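Local atomic coordinates of ribonuclease S-F11 (PDB entry 1IOO), a protein that cleaves RNA as a ribonuclease of the T2 family and is associated with gametophytic self-incompatibility, the rejection of self pollen in the flowering tobacco Nicotiana alata. Residues 26-31 and 116-121; 129-134 and 191-196; 150-155 and 163-168. All coordinates share one frame; numbering follows the deposited sequence.

Contact 1: 26-31 and 116-121; sequences PNNFTI and DLLRTL. With NAG (2-acetamido-2-deoxy-beta-D-glucopyranose), chain C.
F29 has CG anti to its own carbonyl carbon (chi1 -70°), which lays its ring against the first turn of helix 117-123, while L118 holds CG anti to its backbone N (chi1 -174°) and reaches back to the loop. CE1 of F29 meets L117 CB at 3.9 Å in an off-centre CH-pi contact. The same CE1 lies 3.7 Å from L118 N, and F29 CZ touches L121 CD1; the side chains of L117 and L121 each cross that of F29 at about a right angle. L118 CD2 packs against N27 O at 3.4 Å. Beside this apolar patch sits N28, N-glycosylated through ND2 to C1 of an N-acetylglucosamine. One water gives its protons to N28 OD1 (2.7 Å) and to D116 OD1 (2.7 Å) and accepts from L118 N at 2.9 Å. N28 OD1 also takes F29 N, which stands above its carbonyl plane. D116 is the N-cap: its OD1 receives R119 N from above the carboxylate plane, and its OD2 comes 3.5 Å from C3 of the sugar. With both water protons committed, the glycosylated amide is coupled to the helix N terminus, whose N-H groups would probably help stabilise the negative charge of D116.

Contact 2: 129-134 and 191-196; sequences GSSYTF and KVLFRR
Y132 and V192 form a hydrogen-bonded antiparallel pair, with Y132 N donating to V192 O at 2.8 Å and V192 N returning a bond to Y132 O. Further along, F194 N donates to S130 O (2.9 Å) and G129 N to F194 O (2.7 Å). G129 has a positive phi of 106°, a conformation that itself calls for glycine. Next to the Y132–V192 pair, S131 and L193 form a non-hydrogen-bonded pair, and S131 CA makes a CA-H...O contact with V192 O at 3.1 Å. A water joins the strands at one margin, donating to S131 O and accepting from K191 NZ at 2.9 Å. The extended chain of K191 runs alongside the neighbouring backbone and lays CD 3.7 Å from S131 O. On the face of S131 and L193, S131 OG stands 3.8 Å from L193 CD1. On the other face, F194 CB comes to the edge of the Y132 ring, 4.0 Å from CE1, while Y132 OH bonds to I127 O. F194, with CG anti to its backbone N (chi1 -166°), sends its ring away from this pairing to W11 and to L118 and L121 of helix 117-123. The result is a short two-stranded antiparallel sheet that fastens the C-terminal end to the body of the RNase T2 fold.

Contact 3: 150-155 and 163-168; sequences DIKCAE and LYEIGI
Strands 150-154 and 163-168 run antiparallel, with 152° between their directions; D150 N donates to G167 O at 2.8 Å and G167 N returns a bond to D150 O. K152 N donates to E165 O, and K152 O then accepts twice, from Y164 N at 3.0 Å and from E165 N at 3.3 Å. Y164 and E165 thus both face K152 in a classic beta bulge, with Y164 carrying the helix-like psi of -50°, and the register slips by one before C153 meets L163. On one face, I151 CG2 presses on L163 CD1 at 3.5 Å, tighter than usual for two carbons. I151 also lies side by side with I166, both pointing the same way, and I141 of helix 134-145 packs on the pair. These strands belong to a beta hairpin in the antiparallel central sheet of the RNase T2 fold, where strand 4-10 flanks strand 162-170 on the side away from 150-154. On the other face K152, with CG anti to its carbonyl carbon (chi1 -54°) and the chain extended beyond, crosses E165 and brings CD 3.5 Å from E165 OE1. Its NZ stays 4.1 Å from that oxygen, too far for a salt bridge, and bonds instead to Q6 OE1. Cutting K152 back to an alanine is likely to leave Q6 OE1 without this donor, bare the aliphatic flank of E165 and deprive its carboxylate of a nearby positive charge. E165 itself lies close to the side chain of H32, the proton donor of the active site. Past the bulge, A154 CB rests obliquely on the Y164 ring, 3.7 Å from CD1, while C153 points away from strand 163-168, and its sulfur forms the disulfide with C186.

From the N terminus, the chain passes the glycosylated loop and runs through a stretch about half helical until helix 117-123 returns to it, closing contact 1. Contact 2 opens soon after, at strand 130-132, and closes only with the last residues. Contact 3, a local hairpin, is nested inside that long loop; nothing crosses. The three adjoin one another. F194 also meets F29, and R196 NH2 probably bonds to N27 OD1, tying contact 2 to contact 1. I166 touches F29 and L117, bringing contact 3 against contact 1. L163 N probably bonds to L193 O, so the C-terminal strand also holds to the central sheet.

Contact 1: 26-31 and 116-121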
loop_
_atom_site.group_PDB
_atom_site.type_symbol
_atom_site.label_atom_id
_atom_site.label_comp_id
_atom_site.label_asym_id
_atom_site.label_seq_id
_atom_site.Cartn_x
_atom_site.Cartn_y
_atom_site.Cartn_z
ATOM N N PRO A 26 -6.877 -1.279 11.894
ATOM C CA PRO A 26 -7.534 0.031 11.826
ATOM C C PRO A 26 -8.661 -0.028 10.802
ATOM O O PRO A 26 -8.598 -0.813 9.858
ATOM C CB PRO A 26 -6.415 0.955 11.354
ATOM C CG PRO A 26 -5.184 0.303 11.892
ATOM C CD PRO A 26 -5.436 -1.156 11.609
ATOM N N ASN A 27 -9.689 0.796 10.988
ATOM C CA ASN A 27 -10.811 0.834 10.046
ATOM C C ASN A 27 -10.538 1.826 8.924
ATOM O O ASN A 27 -11.412 2.591 8.519
ATOM C CB ASN A 27 -12.120 1.209 10.752
ATOM C CG ASN A 27 -13.298 1.267 9.790
ATOM O OD1 ASN A 27 -13.581 0.303 9.078
ATOM N ND2 ASN A 27 -13.986 2.403 9.760
ATOM N N ASN A 28 -9.312 1.800 8.423
ATOM C CA ASN A 28 -8.900 2.685 7.351
ATOM C C ASN A 28 -7.706 2.096 6.641
ATOM O O ASN A 28 -6.994 1.268 7.210
ATOM C CB ASN A 28 -8.534 4.045 7.939
ATOM C CG ASN A 28 -8.673 5.183 6.944
ATOM O OD1 ASN A 28 -9.050 4.988 5.788
ATOM N ND2 ASN A 28 -8.370 6.387 7.420
ATOM N N PHE A 29 -7.484 2.501 5.397
ATOM C CA PHE A 29 -6.345 1.989 4.661
ATOM C C PHE A 29 -5.050 2.432 5.305
ATOM O O PHE A 29 -4.959 3.529 5.857
ATOM C CB PHE A 29 -6.360 2.456 3.200
ATOM C CG PHE A 29 -7.448 1.835 2.380
ATOM C CD1 PHE A 29 -8.726 2.376 2.379
ATOM C CD2 PHE A 29 -7.202 0.689 1.627
ATOM C CE1 PHE A 29 -9.750 1.789 1.647
ATOM C CE2 PHE A 29 -8.220 0.087 0.890
ATOM C CZ PHE A 29 -9.498 0.638 0.900
ATOM N N THR A 30 -4.061 1.550 5.274
ATOM C CA THR A 30 -2.744 1.857 5.802
ATOM C C THR A 30 -1.696 1.571 4.746
ATOM O O THR A 30 -1.976 0.889 3.762
ATOM C CB THR A 30 -2.417 1.034 7.058
ATOM O OG1 THR A 30 -2.478 -0.357 6.740
ATOM C CG2 THR A 30 -3.397 1.353 8.177
ATOM N N ILE A 31 -0.498 2.106 4.929
ATOM C CA ILE A 31 0.562 1.894 3.958
ATOM C C ILE A 31 1.195 0.516 4.109
ATOM O O ILE A 31 1.544 0.098 5.216
ATOM C CB ILE A 31 1.688 2.921 4.127
ATOM C CG1 ILE A 31 1.141 4.333 3.929
ATOM C CG2 ILE A 31 2.819 2.616 3.146
ATOM C CD1 ILE A 31 2.095 5.418 4.398
ATOM N N ASP A 116 -8.242 9.411 0.531
ATOM C CA ASP A 116 -9.187 8.881 1.478
ATOM C C ASP A 116 -10.050 7.906 0.712
ATOM O O ASP A 116 -11.202 8.188 0.387
ATOM C CB ASP A 116 -10.058 9.974 2.109
ATOM C CG ASP A 116 -10.898 9.449 3.265
ATOM O OD1 ASP A 116 -11.013 8.208 3.412
ATOM O OD2 ASP A 116 -11.452 10.274 4.026
ATOM N N LEU A 117 -9.427 6.794 0.330
ATOM C CA LEU A 117 -10.064 5.791 -0.509
ATOM C C LEU A 117 -11.325 5.234 0.111
ATOM O O LEU A 117 -12.265 4.896 -0.604
ATOM C CB LEU A 117 -9.077 4.668 -0.844
ATOM C CG LEU A 117 -7.777 5.100 -1.536
ATOM C CD1 LEU A 117 -7.016 3.859 -1.975
ATOM C CD2 LEU A 117 -8.070 5.990 -2.745
ATOM N N LEU A 118 -11.354 5.115 1.432
ATOM C CA LEU A 118 -12.546 4.614 2.085
ATOM C C LEU A 118 -13.735 5.529 1.796
ATOM O O LEU A 118 -14.834 5.063 1.494
ATOM C CB LEU A 118 -12.320 4.496 3.596
ATOM C CG LEU A 118 -13.473 3.835 4.349
ATOM C CD1 LEU A 118 -13.718 2.432 3.807
ATOM C CD2 LEU A 118 -13.139 3.778 5.829
ATOM N N ARG A 119 -13.500 6.837 1.876
ATOM C CA ARG A 119 -14.541 7.819 1.602
ATOM C C ARG A 119 -14.885 7.845 0.105
ATOM O O ARG A 119 -16.054 7.939 -0.273
ATOM C CB ARG A 119 -14.080 9.202 2.078
ATOM C CG ARG A 119 -15.036 10.351 1.765
ATOM C CD ARG A 119 -16.413 10.159 2.383
ATOM N NE ARG A 119 -17.247 11.342 2.167
ATOM C CZ ARG A 119 -18.569 11.366 2.299
ATOM N NH1 ARG A 119 -19.228 10.270 2.647
ATOM N NH2 ARG A 119 -19.238 12.492 2.071
ATOM N N THR A 120 -13.864 7.755 -0.741
ATOM C CA THR A 120 -14.084 7.733 -2.183
ATOM C C THR A 120 -14.948 6.541 -2.578
ATOM O O THR A 120 -15.875 6.663 -3.379
ATOM C CB THR A 120 -12.747 7.693 -2.946
ATOM O OG1 THR A 120 -12.030 8.906 -2.687
ATOM C CG2 THR A 120 -12.990 7.554 -4.446
ATOM N N LEU A 121 -14.653 5.381 -2.004
ATOM C CA LEU A 121 -15.448 4.206 -2.290
ATOM C C LEU A 121 -16.881 4.405 -1.804
ATOM O O LEU A 121 -17.837 4.093 -2.512
ATOM C CB LEU A 121 -14.804 2.975 -1.634
ATOM C CG LEU A 121 -13.526 2.513 -2.351
ATOM C CD1 LEU A 121 -12.755 1.521 -1.494
ATOM C CD2 LEU A 121 -13.891 1.903 -3.698
HETATM C C1 NAG C . -8.491 7.576 6.599
HETATM C C2 NAG C . -9.117 8.691 7.455
HETATM C C3 NAG C . -9.132 10.014 6.695
HETATM C C4 NAG C . -7.716 10.344 6.243
HETATM C C5 NAG C . -7.200 9.200 5.368
HETATM C C6 NAG C . -5.781 9.439 4.896
HETATM C C7 NAG C . -10.949 8.691 9.023
HETATM C C8 NAG C . -12.452 8.588 9.214
HETATM N N2 NAG C . -10.466 8.327 7.838
HETATM O O3 NAG C . -9.617 11.043 7.546
HETATM O O4 NAG C . -7.721 11.572 5.498
HETATM O O5 NAG C . -7.190 7.972 6.129
HETATM O O6 NAG C . -4.872 9.422 5.987
HETATM O O7 NAG C . -10.237 9.099 9.946
HETATM O O HOH W 1 -9.321 6.059 3.347
#

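Contact 2: 129-134 and 191-196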
loop_
_atom_site.group_PDB
_atom_site.type_symbol
_atom_site.label_atom_id
_atom_site.label_comp_id
_atom_site.label_asym_id
_atom_site.label_seq_id
_atom_site.Cartn_x
_atom_site.Cartn_y
_atom_site.Cartn_z
ATOM N N GLY A 129 -18.499 -4.819 3.998
ATOM C CA GLY A 129 -19.632 -5.651 4.369
ATOM C C GLY A 129 -20.391 -6.235 3.193
ATOM O O GLY A 129 -21.307 -7.034 3.386
ATOM N N SER A 130 -20.026 -5.836 1.979
ATOM C CA SER A 130 -20.685 -6.345 0.781
ATOM C C SER A 130 -19.681 -6.593 -0.333
ATOM O O SER A 130 -18.491 -6.319 -0.181
ATOM C CB SER A 130 -21.752 -5.362 0.294
ATOM O OG SER A 130 -22.724 -5.136 1.298
ATOM N N SER A 131 -20.169 -7.114 -1.454
ATOM C CA SER A 131 -19.311 -7.408 -2.588
ATOM C C SER A 131 -19.669 -6.548 -3.788
ATOM O O SER A 131 -20.831 -6.188 -3.989
ATOM C CB SER A 131 -19.410 -8.887 -2.948
ATOM O OG SER A 131 -19.002 -9.685 -1.851
ATOM N N TYR A 132 -18.661 -6.226 -4.590
ATOM C CA TYR A 132 -18.848 -5.377 -5.751
ATOM C C TYR A 132 -18.024 -5.869 -6.917
ATOM O O TYR A 132 -17.061 -6.612 -6.732
ATOM C CB TYR A 132 -18.419 -3.956 -5.395
ATOM C CG TYR A 132 -19.024 -3.480 -4.099
ATOM C CD1 TYR A 132 -18.451 -3.815 -2.871
ATOM C CD2 TYR A 132 -20.195 -2.726 -4.097
ATOM C CE1 TYR A 132 -19.032 -3.412 -1.673
ATOM C CE2 TYR A 132 -20.783 -2.315 -2.905
ATOM C CZ TYR A 132 -20.198 -2.663 -1.698
ATOM O OH TYR A 132 -20.778 -2.264 -0.516
ATOM N N THR A 133 -18.392 -5.449 -8.121
ATOM C CA THR A 133 -17.642 -5.849 -9.295
ATOM C C THR A 133 -16.283 -5.178 -9.308
ATOM O O THR A 133 -16.108 -4.088 -8.759
ATOM C CB THR A 133 -18.365 -5.488 -10.617
ATOM O OG1 THR A 133 -18.484 -4.065 -10.741
ATOM C CG2 THR A 133 -19.743 -6.124 -10.659
ATOM N N PHE A 134 -15.313 -5.841 -9.919
ATOM C CA PHE A 134 -13.980 -5.286 -10.024
ATOM C C PHE A 134 -14.019 -3.921 -10.701
ATOM O O PHE A 134 -13.377 -2.973 -10.244
ATOM C CB PHE A 134 -13.086 -6.223 -10.838
ATOM C CG PHE A 134 -11.746 -5.641 -11.168
ATOM C CD1 PHE A 134 -10.670 -5.794 -10.301
ATOM C CD2 PHE A 134 -11.570 -4.912 -12.339
ATOM C CE1 PHE A 134 -9.439 -5.228 -10.599
ATOM C CE2 PHE A 134 -10.341 -4.341 -12.644
ATOM C CZ PHE A 134 -9.275 -4.499 -11.772
ATOM N N LYS A 191 -18.093 -11.172 -8.077
ATOM C CA LYS A 191 -17.937 -9.938 -7.330
ATOM C C LYS A 191 -16.779 -10.037 -6.342
ATOM O O LYS A 191 -16.314 -11.131 -6.012
ATOM C CB LYS A 191 -19.236 -9.583 -6.603
ATOM C CG LYS A 191 -20.374 -9.199 -7.549
ATOM C CD LYS A 191 -21.513 -8.521 -6.809
ATOM C CE LYS A 191 -22.587 -8.033 -7.771
ATOM N NZ LYS A 191 -23.619 -7.213 -7.067
ATOM N N VAL A 192 -16.314 -8.880 -5.885
ATOM C CA VAL A 192 -15.207 -8.800 -4.947
ATOM C C VAL A 192 -15.688 -8.339 -3.576
ATOM O O VAL A 192 -16.366 -7.319 -3.452
ATOM C CB VAL A 192 -14.140 -7.804 -5.461
ATOM C CG1 VAL A 192 -12.984 -7.707 -4.478
ATOM C CG2 VAL A 192 -13.643 -8.248 -6.823
ATOM N N LEU A 193 -15.325 -9.092 -2.544
ATOM C CA LEU A 193 -15.724 -8.762 -1.190
ATOM C C LEU A 193 -14.904 -7.606 -0.613
ATOM O O LEU A 193 -13.687 -7.557 -0.764
ATOM C CB LEU A 193 -15.545 -9.988 -0.281
ATOM C CG LEU A 193 -15.777 -9.778 1.217
ATOM C CD1 LEU A 193 -17.233 -9.404 1.463
ATOM C CD2 LEU A 193 -15.409 -11.050 1.977
ATOM N N PHE A 194 -15.602 -6.653 -0.004
ATOM C CA PHE A 194 -14.969 -5.563 0.731
ATOM C C PHE A 194 -15.185 -5.847 2.212
ATOM O O PHE A 194 -16.207 -5.480 2.784
ATOM C CB PHE A 194 -15.605 -4.219 0.316
ATOM C CG PHE A 194 -14.831 -2.988 0.743
ATOM C CD1 PHE A 194 -13.571 -3.077 1.332
ATOM C CD2 PHE A 194 -15.381 -1.720 0.544
ATOM C CE1 PHE A 194 -12.871 -1.927 1.716
ATOM C CE2 PHE A 194 -14.691 -0.565 0.924
ATOM C CZ PHE A 194 -13.434 -0.667 1.511
ATOM N N ARG A 195 -14.241 -6.566 2.808
ATOM C CA ARG A 195 -14.396 -7.050 4.179
ATOM C C ARG A 195 -14.606 -5.953 5.206
ATOM O O ARG A 195 -13.895 -4.951 5.238
ATOM C CB ARG A 195 -13.210 -7.926 4.573
ATOM C CG ARG A 195 -13.433 -8.686 5.875
ATOM C CD ARG A 195 -12.313 -9.690 6.107
ATOM N NE ARG A 195 -12.304 -10.751 5.102
ATOM C CZ ARG A 195 -13.152 -11.775 5.087
ATOM N NH1 ARG A 195 -14.082 -11.888 6.027
ATOM N NH2 ARG A 195 -13.080 -12.683 4.124
ATOM N N ARG A 196 -15.592 -6.175 6.068
ATOM C CA ARG A 196 -15.906 -5.259 7.151
ATOM C C ARG A 196 -14.872 -5.382 8.268
ATOM O O ARG A 196 -14.414 -4.347 8.796
ATOM C CB ARG A 196 -17.299 -5.582 7.699
ATOM C CG ARG A 196 -17.736 -4.740 8.884
ATOM C CD ARG A 196 -18.175 -3.357 8.448
ATOM N NE ARG A 196 -17.074 -2.581 7.887
ATOM C CZ ARG A 196 -16.032 -2.147 8.588
ATOM N NH1 ARG A 196 -15.942 -2.414 9.884
ATOM N NH2 ARG A 196 -15.081 -1.443 7.992
ATOM O OXT ARG A 196 -14.534 -6.535 8.604
HETATM O O HOH W 2 -22.610 -4.940 -5.555
#

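Contact 3: 150-155 and 163-168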
loop_
_atom_site.group_PDB
_atom_site.type_symbol
_atom_site.label_atom_id
_atom_site.label_comp_id
_atom_site.label_asym_id
_atom_site.label_seq_id
_atom_site.Cartn_x
_atom_site.Cartn_y
_atom_site.Cartn_z
ATOM N N ASP A 150 -4.098 -0.112 -9.353
ATOM C CA ASP A 150 -4.051 -1.564 -9.379
ATOM C C ASP A 150 -4.840 -2.132 -8.218
ATOM O O ASP A 150 -4.458 -1.975 -7.060
ATOM C CB ASP A 150 -2.616 -2.108 -9.353
ATOM C CG ASP A 150 -2.559 -3.618 -9.617
ATOM O OD1 ASP A 150 -3.388 -4.117 -10.410
ATOM O OD2 ASP A 150 -1.681 -4.306 -9.050
ATOM N N ILE A 151 -5.979 -2.738 -8.532
ATOM C CA ILE A 151 -6.815 -3.359 -7.516
ATOM C C ILE A 151 -6.344 -4.788 -7.275
ATOM O O ILE A 151 -6.409 -5.626 -8.171
ATOM C CB ILE A 151 -8.289 -3.369 -7.960
ATOM C CG1 ILE A 151 -8.716 -1.960 -8.399
ATOM C CG2 ILE A 151 -9.170 -3.880 -6.832
ATOM C CD1 ILE A 151 -8.434 -0.875 -7.378
ATOM N N LYS A 152 -5.844 -5.053 -6.073
ATOM C CA LYS A 152 -5.295 -6.366 -5.752
ATOM C C LYS A 152 -6.234 -7.171 -4.873
ATOM O O LYS A 152 -6.721 -6.685 -3.855
ATOM C CB LYS A 152 -3.937 -6.186 -5.068
ATOM C CG LYS A 152 -2.970 -5.332 -5.883
ATOM C CD LYS A 152 -1.658 -5.122 -5.157
ATOM C CE LYS A 152 -0.727 -4.221 -5.953
ATOM N NZ LYS A 152 0.584 -4.086 -5.265
ATOM N N CYS A 153 -6.476 -8.417 -5.262
ATOM C CA CYS A 153 -7.363 -9.269 -4.496
ATOM C C CYS A 153 -6.635 -10.438 -3.887
ATOM O O CYS A 153 -5.547 -10.825 -4.318
ATOM C CB CYS A 153 -8.483 -9.832 -5.368
ATOM S SG CYS A 153 -9.701 -8.613 -5.928
ATOM N N ALA A 154 -7.252 -10.982 -2.849
ATOM C CA ALA A 154 -6.773 -12.169 -2.190
ATOM C C ALA A 154 -7.933 -13.118 -2.004
ATOM O O ALA A 154 -9.082 -12.684 -1.923
ATOM C CB ALA A 154 -6.157 -11.824 -0.842
ATOM N N GLU A 155 -7.651 -14.412 -1.995
ATOM C CA GLU A 155 -8.698 -15.391 -1.790
ATOM C C GLU A 155 -8.400 -16.253 -0.577
ATOM O O GLU A 155 -7.738 -17.282 -0.689
ATOM C CB GLU A 155 -8.886 -16.277 -3.031
ATOM C CG GLU A 155 -9.462 -15.542 -4.236
ATOM C CD GLU A 155 -9.918 -16.471 -5.351
ATOM O OE1 GLU A 155 -10.233 -15.966 -6.450
ATOM O OE2 GLU A 155 -9.975 -17.699 -5.138
ATOM N N LEU A 163 -11.077 -7.562 -1.611
ATOM C CA LEU A 163 -10.164 -6.438 -1.747
ATOM C C LEU A 163 -9.086 -6.528 -0.687
ATOM O O LEU A 163 -9.374 -6.453 0.504
ATOM C CB LEU A 163 -10.937 -5.124 -1.618
ATOM C CG LEU A 163 -10.153 -3.846 -1.927
ATOM C CD1 LEU A 163 -9.662 -3.867 -3.369
ATOM C CD2 LEU A 163 -11.053 -2.645 -1.693
ATOM N N TYR A 164 -7.841 -6.679 -1.125
ATOM C CA TYR A 164 -6.722 -6.866 -0.211
ATOM C C TYR A 164 -5.838 -5.625 -0.139
ATOM O O TYR A 164 -5.500 -5.148 0.949
ATOM C CB TYR A 164 -5.922 -8.070 -0.706
ATOM C CG TYR A 164 -4.803 -8.514 0.188
ATOM C CD1 TYR A 164 -5.064 -9.109 1.420
ATOM C CD2 TYR A 164 -3.478 -8.394 -0.224
ATOM C CE1 TYR A 164 -4.032 -9.584 2.222
ATOM C CE2 TYR A 164 -2.435 -8.860 0.571
ATOM C CZ TYR A 164 -2.718 -9.457 1.789
ATOM O OH TYR A 164 -1.693 -9.947 2.567
ATOM N N GLU A 165 -5.456 -5.111 -1.303
ATOM C CA GLU A 165 -4.613 -3.923 -1.383
ATOM C C GLU A 165 -4.956 -3.104 -2.616
ATOM O O GLU A 165 -5.501 -3.623 -3.587
ATOM C CB GLU A 165 -3.129 -4.304 -1.496
ATOM C CG GLU A 165 -2.569 -5.159 -0.386
ATOM C CD GLU A 165 -1.151 -5.631 -0.691
ATOM O OE1 GLU A 165 -0.856 -5.919 -1.872
ATOM O OE2 GLU A 165 -0.338 -5.732 0.249
ATOM N N ILE A 166 -4.644 -1.816 -2.560
ATOM C CA ILE A 166 -4.835 -0.940 -3.697
ATOM C C ILE A 166 -3.543 -0.223 -4.014
ATOM O O ILE A 166 -2.928 0.374 -3.133
ATOM C CB ILE A 166 -5.924 0.119 -3.445
ATOM C CG1 ILE A 166 -7.273 -0.570 -3.262
ATOM C CG2 ILE A 166 -5.988 1.094 -4.625
ATOM C CD1 ILE A 166 -8.391 0.382 -2.884
ATOM N N GLY A 167 -3.118 -0.310 -5.268
ATOM C CA GLY A 167 -1.901 0.364 -5.663
ATOM C C GLY A 167 -2.202 1.578 -6.516
ATOM O O GLY A 167 -3.083 1.559 -7.378
ATOM N N ILE A 168 -1.491 2.659 -6.220
ATOM C CA ILE A 168 -1.586 3.903 -6.972
ATOM C C ILE A 168 -0.186 4.315 -7.394
ATOM O O ILE A 168 0.713 4.406 -6.559
ATOM C CB ILE A 168 -2.275 5.008 -6.127
ATOM C CG1 ILE A 168 -3.709 4.571 -5.801
ATOM C CG2 ILE A 168 -2.292 6.326 -6.888
ATOM C CD1 ILE A 168 -4.484 5.534 -4.911
#